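Local coordinates for putative HpcE protein (PDB 6V77), which is a putative HpcE protein of the fumarylacetoacetate hydrolase family that binds zinc and is built around a mixed beta-sheet, at residues V126-G131 and D235-G240. Numbering follows the deposited sequence.
Sequences VVMGRG and DVIFTG
Val126 and Ile237 face each other as an antiparallel hydrogen-bonded pair, a compact example of how one short ladder sets which side chains meet on each face of a sheet. Val126 N bonds to Ile237 O and Ile237 N returns to Val126 O at 2.8 Å; Met128 N adds a third bond, to Asp235 O. On the face of Val126, its CG1 lies anti to the backbone N (chi1 173°), which turns CG2 alongside that nitrogen and against Thr239 CG2, 3.8 Å off, the two side chains meeting at about a right angle. In Met128, chi1 (-59°) sets CG beside the backbone N, 4.0 Å from Asp235 CB; bends at chi2 and chi3 then lead the chain's end away, SD passing Ile237 CD1 loosely at 4.3 Å. Val127 and Val236 form the non-hydrogen-bonded pair and meet loosely on the other face through their CG2 methyls. The polar ends look elsewhere, Asp235 OD2 to Tyr232 N and Gln71 NE2, Thr239 OG1 to Leu124 O. Just beyond, Gly240 N hydrogen-bonds to OE1 of the zinc ligand Glu123. Helix 218-226 packs over Val126, Met128, Ile237 and Thr239, whereas strand 177-185 touches Val127 and Val236; strand 236-238 pairs antiparallel with 118-128 and parallel with 72-76.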
loop_
_atom_site.group_PDB
_atom_site.type_symbol
_atom_site.label_atom_id
_atom_site.label_comp_id
_atom_site.label_asym_id
_atom_site.label_seq_id
_atom_site.Cartn_x
_atom_site.Cartn_y
_atom_site.Cartn_z
ATOM N N VAL B 126 -4.789 -8.636 11.597
ATOM C CA VAL B 126 -3.610 -9.454 11.848
ATOM C C VAL B 126 -2.381 -8.609 11.547
ATOM O O VAL B 126 -2.334 -7.924 10.518
ATOM C CB VAL B 126 -3.625 -10.730 10.983
ATOM C CG1 VAL B 126 -2.278 -11.510 11.118
ATOM C CG2 VAL B 126 -4.823 -11.615 11.374
ATOM N N VAL B 127 -1.393 -8.640 12.445
ATOM C CA VAL B 127 -0.137 -7.914 12.253
ATOM C C VAL B 127 0.967 -8.957 12.200
ATOM O O VAL B 127 1.065 -9.790 13.101
ATOM C CB VAL B 127 0.133 -6.904 13.386
ATOM C CG1 VAL B 127 1.459 -6.179 13.161
ATOM C CG2 VAL B 127 -1.001 -5.901 13.497
ATOM N N MET B 128 1.783 -8.917 11.147
ATOM C CA MET B 128 2.822 -9.918 10.961
ATOM C C MET B 128 3.998 -9.677 11.899
ATOM O O MET B 128 4.413 -8.535 12.115
ATOM C CB MET B 128 3.313 -9.897 9.510
ATOM C CG MET B 128 2.207 -10.157 8.472
ATOM S SD MET B 128 1.391 -11.753 8.745
ATOM C CE MET B 128 2.749 -12.927 8.467
ATOM N N GLY B 129 4.568 -10.770 12.407
ATOM C CA GLY B 129 5.761 -10.705 13.244
ATOM C C GLY B 129 6.983 -11.270 12.533
ATOM O O GLY B 129 8.124 -11.028 12.937
ATOM N N ARG B 130 6.747 -12.055 11.489
ATOM C CA ARG B 130 7.808 -12.596 10.643
ATOM C C ARG B 130 7.307 -12.550 9.213
ATOM O O ARG B 130 6.114 -12.747 8.974
ATOM C CB ARG B 130 8.142 -14.027 11.028
ATOM C CG ARG B 130 9.313 -14.611 10.211
ATOM C CD ARG B 130 9.553 -16.062 10.583
ATOM N NE ARG B 130 10.457 -16.652 9.590
ATOM C CZ ARG B 130 10.857 -17.921 9.575
ATOM N NH1 ARG B 130 10.447 -18.774 10.510
ATOM N NH2 ARG B 130 11.673 -18.331 8.609
ATOM N N GLY B 131 8.199 -12.260 8.265
ATOM C CA GLY B 131 7.817 -12.097 6.884
ATOM C C GLY B 131 8.229 -13.276 6.020
ATOM O O GLY B 131 8.673 -14.322 6.500
ATOM N N ASP B 235 3.454 -5.840 8.604
ATOM C CA ASP B 235 2.356 -5.722 7.643
ATOM C C ASP B 235 1.017 -6.010 8.320
ATOM O O ASP B 235 0.933 -6.751 9.302
ATOM C CB ASP B 235 2.519 -6.703 6.470
ATOM C CG ASP B 235 3.537 -6.242 5.428
ATOM O OD1 ASP B 235 4.100 -5.129 5.555
ATOM O OD2 ASP B 235 3.772 -7.029 4.480
ATOM N N VAL B 236 -0.045 -5.451 7.741
ATOM C CA VAL B 236 -1.391 -5.502 8.306
ATOM C C VAL B 236 -2.308 -6.248 7.346
ATOM O O VAL B 236 -2.285 -5.986 6.135
ATOM C CB VAL B 236 -1.925 -4.081 8.579
ATOM C CG1 VAL B 236 -3.464 -4.088 8.773
ATOM C CG2 VAL B 236 -1.243 -3.509 9.806
ATOM N N ILE B 237 -3.116 -7.165 7.885
ATOM C CA ILE B 237 -4.159 -7.844 7.113
ATOM C C ILE B 237 -5.507 -7.556 7.758
ATOM O O ILE B 237 -5.729 -7.912 8.924
ATOM C CB ILE B 237 -3.938 -9.362 7.034
ATOM C CG1 ILE B 237 -2.554 -9.691 6.491
ATOM C CG2 ILE B 237 -4.990 -9.990 6.116
ATOM C CD1 ILE B 237 -2.281 -11.201 6.571
ATOM N N PHE B 238 -6.397 -6.903 7.000
ATOM C CA PHE B 238 -7.813 -6.791 7.342
ATOM C C PHE B 238 -8.498 -8.040 6.792
ATOM O O PHE B 238 -8.595 -8.195 5.573
ATOM C CB PHE B 238 -8.387 -5.528 6.706
ATOM C CG PHE B 238 -8.124 -4.274 7.484
ATOM C CD1 PHE B 238 -9.094 -3.806 8.395
ATOM C CD2 PHE B 238 -6.959 -3.544 7.305
ATOM C CE1 PHE B 238 -8.874 -2.640 9.116
ATOM C CE2 PHE B 238 -6.738 -2.381 8.023
ATOM C CZ PHE B 238 -7.693 -1.934 8.930
ATOM N N THR B 239 -8.942 -8.949 7.675
ATOM C CA THR B 239 -9.241 -10.315 7.235
ATOM C C THR B 239 -10.625 -10.479 6.623
ATOM O O THR B 239 -10.941 -11.581 6.145
ATOM C CB THR B 239 -9.087 -11.322 8.387
ATOM O OG1 THR B 239 -9.966 -10.977 9.476
ATOM C CG2 THR B 239 -7.632 -11.371 8.872
ATOM N N GLY B 240 -11.441 -9.426 6.610
ATOM C CA GLY B 240 -12.783 -9.510 6.056
ATOM C C GLY B 240 -13.858 -9.277 7.100
ATOM O O GLY B 240 -13.574 -9.341 8.298
#